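Local atomic coordinates of DNA protection during starvation protein (Brevibacillus brevis, PDB entry 1N1Q), a protein that probably stores iron as a ferric mineral inside a hollow twelve-subunit shell, oxidising ferrous iron with hydrogen peroxide and condensing and protecting DNA during starvation. Residues V101-R115 with L130-L144. Numbering follows the deposited sequence.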
ATOM      1  N   VAL A 101      30.726  10.539 -17.506  1.00 13.97           N
ATOM      2  CA  VAL A 101      32.129  10.630 -17.118  1.00 14.40           C
ATOM      3  C   VAL A 101      32.467  12.093 -16.824  1.00 14.08           C
ATOM      4  O   VAL A 101      33.066  12.393 -15.793  1.00 13.45           O
ATOM      5  CB  VAL A 101      33.064  10.107 -18.232  1.00 14.88           C
ATOM      6  CG1 VAL A 101      34.511  10.506 -17.936  1.00 15.62           C
ATOM      7  CG2 VAL A 101      32.955   8.587 -18.326  1.00 16.35           C
ATOM      8  N   ASN A 102      32.064  12.994 -17.720  1.00 13.69           N
ATOM      9  CA  ASN A 102      32.326  14.418 -17.533  1.00 14.30           C
ATOM     10  C   ASN A 102      31.683  14.935 -16.248  1.00 13.97           C
ATOM     11  O   ASN A 102      32.320  15.636 -15.469  1.00 13.72           O
ATOM     12  CB  ASN A 102      31.799  15.242 -18.712  1.00 14.61           C
ATOM     13  CG  ASN A 102      32.564  14.987 -19.993  1.00 16.51           C
ATOM     14  OD1 ASN A 102      33.709  14.533 -19.965  1.00 18.44           O
ATOM     15  ND2 ASN A 102      31.938  15.286 -21.124  1.00 18.18           N
ATOM     16  N   ASP A 103      30.417  14.590 -16.032  1.00 13.45           N
ATOM     17  CA  ASP A 103      29.707  15.036 -14.839  1.00 13.54           C
ATOM     18  C   ASP A 103      30.347  14.504 -13.557  1.00 13.23           C
ATOM     19  O   ASP A 103      30.584  15.259 -12.607  1.00 12.46           O
ATOM     20  CB  ASP A 103      28.237  14.609 -14.905  1.00 13.95           C
ATOM     21  CG  ASP A 103      27.460  15.363 -15.973  1.00 13.38           C
ATOM     22  OD1 ASP A 103      28.002  16.337 -16.530  1.00 13.31           O
ATOM     23  OD2 ASP A 103      26.311  14.982 -16.247  1.00 13.18           O
ATOM     24  N   PHE A 104      30.617  13.203 -13.524  1.00 13.47           N
ATOM     25  CA  PHE A 104      31.232  12.611 -12.338  1.00 13.33           C
ATOM     26  C   PHE A 104      32.604  13.222 -12.066  1.00 13.58           C
ATOM     27  O   PHE A 104      32.982  13.435 -10.916  1.00 13.69           O
ATOM     28  CB  PHE A 104      31.357  11.095 -12.496  1.00 13.46           C
ATOM     29  CG  PHE A 104      30.065  10.343 -12.276  1.00 13.94           C
ATOM     30  CD1 PHE A 104      30.056   8.947 -12.252  1.00 14.36           C
ATOM     31  CD2 PHE A 104      28.864  11.020 -12.077  1.00 13.72           C
ATOM     32  CE1 PHE A 104      28.872   8.241 -12.036  1.00 15.20           C
ATOM     33  CE2 PHE A 104      27.675  10.318 -11.860  1.00 13.63           C
ATOM     34  CZ  PHE A 104      27.676   8.937 -11.837  1.00 13.75           C
ATOM     35  N   VAL A 105      33.349  13.508 -13.124  1.00 14.16           N
ATOM     36  CA  VAL A 105      34.664  14.114 -12.962  1.00 15.66           C
ATOM     37  C   VAL A 105      34.506  15.504 -12.342  1.00 16.46           C
ATOM     38  O   VAL A 105      35.273  15.885 -11.461  1.00 16.51           O
ATOM     39  CB  VAL A 105      35.410  14.223 -14.315  1.00 15.67           C
ATOM     40  CG1 VAL A 105      36.718  14.999 -14.141  1.00 16.51           C
ATOM     41  CG2 VAL A 105      35.708  12.837 -14.847  1.00 14.01           C
ATOM     42  N   ASP A 106      33.499  16.245 -12.798  1.00 17.19           N
ATOM     43  CA  ASP A 106      33.240  17.577 -12.274  1.00 17.99           C
ATOM     44  C   ASP A 106      32.870  17.469 -10.787  1.00 17.27           C
ATOM     45  O   ASP A 106      33.395  18.208  -9.950  1.00 17.31           O
ATOM     46  CB  ASP A 106      32.109  18.229 -13.070  1.00 18.80           C
ATOM     47  CG  ASP A 106      31.984  19.719 -12.798  1.00 23.65           C
ATOM     48  OD1 ASP A 106      33.021  20.355 -12.534  1.00 31.74           O
ATOM     49  OD2 ASP A 106      30.856  20.241 -12.883  1.00 29.53           O
ATOM     50  N   LEU A 107      31.985  16.532 -10.460  1.00 16.08           N
ATOM     51  CA  LEU A 107      31.569  16.327  -9.078  1.00 15.96           C
ATOM     52  C   LEU A 107      32.728  15.941  -8.167  1.00 15.63           C
ATOM     53  O   LEU A 107      32.790  16.371  -7.016  1.00 14.68           O
ATOM     54  CB  LEU A 107      30.480  15.254  -8.992  1.00 15.77           C
ATOM     55  CG  LEU A 107      29.153  15.563  -9.690  1.00 15.99           C
ATOM     56  CD1 LEU A 107      28.135  14.498  -9.315  1.00 16.69           C
ATOM     57  CD2 LEU A 107      28.652  16.948  -9.281  1.00 15.92           C
ATOM     58  N   VAL A 108      33.646  15.120  -8.666  1.00 16.06           N
ATOM     59  CA  VAL A 108      34.798  14.719  -7.854  1.00 16.38           C
ATOM     60  C   VAL A 108      35.573  15.968  -7.443  1.00 16.39           C
ATOM     61  O   VAL A 108      35.988  16.104  -6.293  1.00 15.86           O
ATOM     62  CB  VAL A 108      35.739  13.764  -8.630  1.00 16.61           C
ATOM     63  CG1 VAL A 108      37.111  13.696  -7.949  1.00 18.15           C
ATOM     64  CG2 VAL A 108      35.130  12.367  -8.672  1.00 17.27           C
ATOM     65  N   GLY A 109      35.748  16.883  -8.391  1.00 16.44           N
ATOM     66  CA  GLY A 109      36.455  18.117  -8.103  1.00 16.69           C
ATOM     67  C   GLY A 109      35.707  18.954  -7.080  1.00 16.55           C
ATOM     68  O   GLY A 109      36.312  19.504  -6.157  1.00 16.14           O
ATOM     69  N   GLU A 110      34.390  19.056  -7.238  1.00 16.12           N
ATOM     70  CA  GLU A 110      33.581  19.833  -6.310  1.00 16.00           C
ATOM     71  C   GLU A 110      33.553  19.176  -4.937  1.00 16.20           C
ATOM     72  O   GLU A 110      33.549  19.862  -3.912  1.00 15.44           O
ATOM     73  CB  GLU A 110      32.149  19.993  -6.840  1.00 16.28           C
ATOM     74  CG  GLU A 110      32.056  20.780  -8.143  1.00 16.17           C
ATOM     75  CD  GLU A 110      30.625  21.094  -8.549  1.00 17.02           C
ATOM     76  OE1 GLU A 110      29.683  20.546  -7.936  1.00 16.77           O
ATOM     77  OE2 GLU A 110      30.438  21.884  -9.496  1.00 17.43           O
ATOM     78  N   LEU A 111      33.536  17.846  -4.912  1.00 16.49           N
ATOM     79  CA  LEU A 111      33.504  17.129  -3.643  1.00 16.54           C
ATOM     80  C   LEU A 111      34.789  17.370  -2.855  1.00 17.01           C
ATOM     81  O   LEU A 111      34.763  17.495  -1.632  1.00 16.29           O
ATOM     82  CB  LEU A 111      33.273  15.634  -3.885  1.00 16.27           C
ATOM     83  CG  LEU A 111      31.817  15.277  -4.250  1.00 15.83           C
ATOM     84  CD1 LEU A 111      31.736  13.829  -4.725  1.00 14.62           C
ATOM     85  CD2 LEU A 111      30.911  15.509  -3.038  1.00 14.43           C
ATOM     86  N   LYS A 112      35.915  17.454  -3.558  1.00 18.25           N
ATOM     87  CA  LYS A 112      37.190  17.708  -2.885  1.00 19.47           C
ATOM     88  C   LYS A 112      37.160  19.086  -2.224  1.00 19.51           C
ATOM     89  O   LYS A 112      37.599  19.253  -1.090  1.00 18.79           O
ATOM     90  CB  LYS A 112      38.353  17.637  -3.882  1.00 20.35           C
ATOM     91  CG  LYS A 112      38.667  16.233  -4.391  1.00 22.57           C
ATOM     92  CD  LYS A 112      39.778  16.270  -5.420  1.00 27.51           C
ATOM     93  CE  LYS A 112      40.052  14.886  -5.992  1.00 31.27           C
ATOM     94  NZ  LYS A 112      41.002  14.941  -7.138  1.00 34.14           N
ATOM     95  N   VAL A 113      36.637  20.075  -2.941  1.00 19.49           N
ATOM     96  CA  VAL A 113      36.546  21.429  -2.406  1.00 19.63           C
ATOM     97  C   VAL A 113      35.607  21.490  -1.199  1.00 19.12           C
ATOM     98  O   VAL A 113      35.940  22.087  -0.176  1.00 18.49           O
ATOM     99  CB  VAL A 113      36.038  22.422  -3.485  1.00 20.44           C
ATOM    100  CG1 VAL A 113      35.634  23.750  -2.839  1.00 21.52           C
ATOM    101  CG2 VAL A 113      37.128  22.662  -4.524  1.00 20.38           C
ATOM    102  N   ALA A 114      34.438  20.867  -1.323  1.00 18.37           N
ATOM    103  CA  ALA A 114      33.457  20.857  -0.242  1.00 18.02           C
ATOM    104  C   ALA A 114      33.996  20.171   1.011  1.00 17.76           C
ATOM    105  O   ALA A 114      33.756  20.627   2.132  1.00 16.17           O
ATOM    106  CB  ALA A 114      32.178  20.168  -0.711  1.00 18.42           C
ATOM    107  N   ARG A 115      34.709  19.067   0.822  1.00 17.90           N
ATOM    108  CA  ARG A 115      35.274  18.341   1.953  1.00 19.30           C
ATOM    109  C   ARG A 115      36.263  19.235   2.692  1.00 19.42           C
ATOM    110  O   ARG A 115      36.266  19.286   3.922  1.00 18.19           O
ATOM    111  CB  ARG A 115      35.976  17.075   1.472  1.00 19.32           C
ATOM    112  CG  ARG A 115      35.031  15.978   0.985  1.00 21.75           C
ATOM    113  CD  ARG A 115      35.830  14.896   0.281  1.00 22.95           C
ATOM    114  NE  ARG A 115      37.071  14.649   1.004  1.00 22.83           N
ATOM    115  CZ  ARG A 115      38.261  14.489   0.432  1.00 22.50           C
ATOM    116  NH1 ARG A 115      38.388  14.534  -0.887  1.00 19.28           N
ATOM    117  NH2 ARG A 115      39.338  14.337   1.191  1.00 23.87           N
ATOM    118  N   LEU A 130      30.730  13.051   2.134  1.00 17.11           N
ATOM    119  CA  LEU A 130      31.086  13.535   0.805  1.00 17.31           C
ATOM    120  C   LEU A 130      32.176  12.648   0.212  1.00 17.69           C
ATOM    121  O   LEU A 130      32.185  12.377  -0.988  1.00 16.69           O
ATOM    122  CB  LEU A 130      31.585  14.981   0.878  1.00 17.32           C
ATOM    123  CG  LEU A 130      30.558  16.013   1.362  1.00 17.80           C
ATOM    124  CD1 LEU A 130      31.221  17.376   1.487  1.00 18.32           C
ATOM    125  CD2 LEU A 130      29.387  16.067   0.390  1.00 18.50           C
ATOM    126  N   ASP A 131      33.092  12.200   1.066  1.00 17.64           N
ATOM    127  CA  ASP A 131      34.193  11.342   0.641  1.00 17.74           C
ATOM    128  C   ASP A 131      33.655  10.013   0.100  1.00 16.87           C
ATOM    129  O   ASP A 131      34.130   9.516  -0.925  1.00 15.87           O
ATOM    130  CB  ASP A 131      35.141  11.109   1.825  1.00 18.15           C
ATOM    131  CG  ASP A 131      36.501  10.548   1.407  1.00 22.12           C
ATOM    132  OD1 ASP A 131      36.947  10.818   0.275  1.00 26.12           O
ATOM    133  OD2 ASP A 131      37.128   9.861   2.237  1.00 26.41           O
ATOM    134  N   ALA A 132      32.658   9.448   0.780  1.00 16.26           N
ATOM    135  CA  ALA A 132      32.059   8.191   0.340  1.00 16.74           C
ATOM    136  C   ALA A 132      31.447   8.332  -1.056  1.00 16.24           C
ATOM    137  O   ALA A 132      31.567   7.428  -1.880  1.00 16.20           O
ATOM    138  CB  ALA A 132      30.998   7.720   1.347  1.00 16.47           C
ATOM    139  N   ILE A 133      30.793   9.458  -1.328  1.00 15.66           N
ATOM    140  CA  ILE A 133      30.205   9.678  -2.655  1.00 15.41           C
ATOM    141  C   ILE A 133      31.350   9.793  -3.664  1.00 15.03           C
ATOM    142  O   ILE A 133      31.316   9.197  -4.743  1.00 13.77           O
ATOM    143  CB  ILE A 133      29.370  10.993  -2.742  1.00 15.66           C
ATOM    144  CG1 ILE A 133      28.009  10.827  -2.052  1.00 16.53           C
ATOM    145  CG2 ILE A 133      29.135  11.367  -4.213  1.00 15.99           C
ATOM    146  CD1 ILE A 133      28.081  10.396  -0.645  1.00 18.54           C
ATOM    147  N   GLU A 134      32.376  10.558  -3.299  1.00 14.34           N
ATOM    148  CA  GLU A 134      33.531  10.765  -4.167  1.00 14.62           C
ATOM    149  C   GLU A 134      34.221   9.461  -4.565  1.00 14.75           C
ATOM    150  O   GLU A 134      34.521   9.238  -5.739  1.00 14.60           O
ATOM    151  CB  GLU A 134      34.558  11.675  -3.480  1.00 14.90           C
ATOM    152  CG  GLU A 134      35.679  12.144  -4.408  1.00 14.85           C
ATOM    153  CD  GLU A 134      36.823  12.823  -3.662  1.00 17.27           C
ATOM    154  OE1 GLU A 134      36.553  13.661  -2.778  1.00 17.31           O
ATOM    155  OE2 GLU A 134      37.995  12.521  -3.969  1.00 19.71           O
ATOM    156  N   ALA A 135      34.482   8.609  -3.581  1.00 14.59           N
ATOM    157  CA  ALA A 135      35.140   7.333  -3.833  1.00 14.90           C
ATOM    158  C   ALA A 135      34.336   6.508  -4.836  1.00 15.03           C
ATOM    159  O   ALA A 135      34.904   5.875  -5.734  1.00 15.29           O
ATOM    160  CB  ALA A 135      35.307   6.551  -2.511  1.00 15.23           C
ATOM    161  N   GLY A 136      33.014   6.517  -4.679  1.00 14.48           N
ATOM    162  CA  GLY A 136      32.155   5.763  -5.572  1.00 14.80           C
ATOM    163  C   GLY A 136      32.205   6.287  -6.995  1.00 14.98           C
ATOM    164  O   GLY A 136      32.209   5.503  -7.954  1.00 15.24           O
ATOM    165  N   LEU A 137      32.236   7.611  -7.141  1.00 14.46           N
ATOM    166  CA  LEU A 137      32.289   8.223  -8.467  1.00 14.48           C
ATOM    167  C   LEU A 137      33.602   7.902  -9.168  1.00 14.19           C
ATOM    168  O   LEU A 137      33.622   7.623 -10.372  1.00 13.62           O
ATOM    169  CB  LEU A 137      32.127   9.743  -8.366  1.00 14.27           C
ATOM    170  CG  LEU A 137      30.784  10.252  -7.821  1.00 15.80           C
ATOM    171  CD1 LEU A 137      30.740  11.765  -7.909  1.00 16.82           C
ATOM    172  CD2 LEU A 137      29.642   9.638  -8.615  1.00 15.05           C
ATOM    173  N   GLU A 138      34.699   7.947  -8.419  1.00 14.17           N
ATOM    174  CA  GLU A 138      36.002   7.653  -8.997  1.00 14.22           C
ATOM    175  C   GLU A 138      36.030   6.229  -9.551  1.00 13.96           C
ATOM    176  O   GLU A 138      36.631   5.971 -10.584  1.00 14.20           O
ATOM    177  CB  GLU A 138      37.104   7.868  -7.953  1.00 14.11           C
ATOM    178  CG  GLU A 138      37.311   9.344  -7.599  1.00 15.83           C
ATOM    179  CD  GLU A 138      38.376   9.569  -6.543  1.00 18.89           C
ATOM    180  OE1 GLU A 138      38.974   8.585  -6.069  1.00 22.16           O
ATOM    181  OE2 GLU A 138      38.624  10.739  -6.181  1.00 23.05           O
ATOM    182  N   LYS A 139      35.360   5.308  -8.876  1.00 13.32           N
ATOM    183  CA  LYS A 139      35.320   3.929  -9.335  1.00 13.67           C
ATOM    184  C   LYS A 139      34.470   3.841 -10.600  1.00 13.71           C
ATOM    185  O   LYS A 139      34.853   3.178 -11.564  1.00 13.24           O
ATOM    186  CB  LYS A 139      34.749   3.019  -8.245  1.00 14.18           C
ATOM    187  CG  LYS A 139      34.692   1.556  -8.648  1.00 16.10           C
ATOM    188  CD  LYS A 139      34.253   0.684  -7.483  1.00 18.89           C
ATOM    189  CE  LYS A 139      34.108  -0.776  -7.924  1.00 20.36           C
ATOM    190  NZ  LYS A 139      33.728  -1.661  -6.786  1.00 21.93           N
ATOM    191  N   HIS A 140      33.322   4.517 -10.598  1.00 13.30           N
ATOM    192  CA  HIS A 140      32.453   4.530 -11.772  1.00 13.41           C
ATOM    193  C   HIS A 140      33.191   5.136 -12.952  1.00 13.23           C
ATOM    194  O   HIS A 140      33.053   4.668 -14.085  1.00 12.80           O
ATOM    195  CB  HIS A 140      31.183   5.351 -11.519  1.00 13.57           C
ATOM    196  CG  HIS A 140      30.147   4.640 -10.706  1.00 13.11           C
ATOM    197  ND1 HIS A 140      29.715   3.364 -11.003  1.00 14.19           N
ATOM    198  CD2 HIS A 140      29.425   5.042  -9.633  1.00 12.99           C
ATOM    199  CE1 HIS A 140      28.768   3.012 -10.148  1.00 14.49           C
ATOM    200  NE2 HIS A 140      28.573   4.015  -9.307  1.00 13.83           N
ATOM    201  N   VAL A 141      33.971   6.184 -12.691  1.00 13.48           N
ATOM    202  CA  VAL A 141      34.719   6.849 -13.759  1.00 13.76           C
ATOM    203  C   VAL A 141      35.687   5.897 -14.453  1.00 13.75           C
ATOM    204  O   VAL A 141      35.796   5.903 -15.675  1.00 13.82           O
ATOM    205  CB  VAL A 141      35.478   8.097 -13.224  1.00 13.74           C
ATOM    206  CG1 VAL A 141      36.474   8.605 -14.264  1.00 13.33           C
ATOM    207  CG2 VAL A 141      34.475   9.205 -12.904  1.00 14.33           C
ATOM    208  N   TRP A 142      36.397   5.080 -13.686  1.00 13.80           N
ATOM    209  CA  TRP A 142      37.320   4.127 -14.302  1.00 14.08           C
ATOM    210  C   TRP A 142      36.556   3.172 -15.222  1.00 14.03           C
ATOM    211  O   TRP A 142      36.957   2.935 -16.360  1.00 13.99           O
ATOM    212  CB  TRP A 142      38.059   3.307 -13.237  1.00 14.17           C
ATOM    213  CG  TRP A 142      38.302   1.878 -13.645  1.00 14.85           C
ATOM    214  CD1 TRP A 142      38.959   1.439 -14.764  1.00 15.64           C
ATOM    215  CD2 TRP A 142      37.831   0.704 -12.974  1.00 15.19           C
ATOM    216  NE1 TRP A 142      38.917   0.065 -14.833  1.00 16.75           N
ATOM    217  CE2 TRP A 142      38.233  -0.411 -13.744  1.00 14.96           C
ATOM    218  CE3 TRP A 142      37.109   0.485 -11.792  1.00 15.98           C
ATOM    219  CZ2 TRP A 142      37.936  -1.725 -13.373  1.00 15.51           C
ATOM    220  CZ3 TRP A 142      36.815  -0.821 -11.423  1.00 16.13           C
ATOM    221  CH2 TRP A 142      37.230  -1.911 -12.213  1.00 15.33           C
ATOM    222  N   MET A 143      35.455   2.621 -14.725  1.00 14.03           N
ATOM    223  CA  MET A 143      34.658   1.686 -15.515  1.00 14.32           C
ATOM    224  C   MET A 143      34.051   2.288 -16.776  1.00 14.01           C
ATOM    225  O   MET A 143      34.095   1.674 -17.838  1.00 12.52           O
ATOM    226  CB  MET A 143      33.541   1.086 -14.662  1.00 14.44           C
ATOM    227  CG  MET A 143      34.034   0.208 -13.533  1.00 17.28           C
ATOM    228  SD  MET A 143      32.677  -0.543 -12.613  1.00 21.52           S
ATOM    229  CE  MET A 143      32.577   0.565 -11.252  1.00 27.35           C
ATOM    230  N   LEU A 144      33.480   3.481 -16.660  1.00 13.97           N
ATOM    231  CA  LEU A 144      32.857   4.127 -17.816  1.00 14.87           C
ATOM    232  C   LEU A 144      33.893   4.510 -18.875  1.00 14.85           C
ATOM    233  O   LEU A 144      33.628   4.417 -20.075  1.00 14.32           O
ATOM    234  CB  LEU A 144      32.056   5.355 -17.362  1.00 14.70           C
ATOM    235  CG  LEU A 144      30.864   5.002 -16.455  1.00 16.86           C
ATOM    236  CD1 LEU A 144      30.286   6.258 -15.830  1.00 18.09           C
ATOM    237  CD2 LEU A 144      29.809   4.257 -17.269  1.00 18.35           C
TER
HETATM  238  O   HOH W   1      40.791  13.189  -2.671  1.00 21.75           O
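Leu-137 and Phe-104 meet between two adjacent, antiparallel helices of the four-helix bundle that defines the ferritin-like fold of Dps. Helices 93-120 and 124-148 follow each other in the chain, and their segments here run at 149°, with axes 9.4 Å apart at their closest. The packing is knobs-into-holes. Leu-137 is one knob, set among Phe-104, Leu-107, Val-108 and Leu-111. The Leu-137 CD2 methyl stands over the centre of the Phe-104 ring, 3.5 Å from the centroid, in a CH-pi contact. His-140 CB and Val-141 CG2 lie at the ring's edge. The imidazole turns to helix 39-66, where His-140 NE2 hydrogen-bonds to Glu-52 OE1. Leu-111 is a second knob, with CD1 against Ile-133 CG2 and CD2 against Leu-130 CD2. Leu-130 and Ile-133 also touch helix 39-66, so this side of the contact faces the bundle core.

Arg-115 closes one flank. Its CB points toward helix 124-148, and Arg-115 CG rests on Leu-130 CB at 3.6 Å. Arg-115 CD lies 3.4 Å from Glu-134 OE1. The chain then bends at chi3 (40°), which puts Asp-131 OD1 over one guanidinium face and Glu-134 OE1 near its edge. Arg-115 NE is next, a long 3.9 Å from Asp-131 OD1, a pair of charges only. Arg-115 NH1 makes the direct salt bridge, a bent 2.8 Å bond to the syn lone pair of Glu-134 OE1, which is tilted from the guanidinium plane. Glu-134 reaches it as an extended chain, with CG anti to the backbone N (chi1 -170°). A leucine in place of Arg-115 would probably leave the Glu-134 carboxylate without its charged mate and freer to turn. One water completes the link, accepting from Arg-115 NH1 at 3.3 Å and donating to Glu-134 OE2 at 3.2 Å.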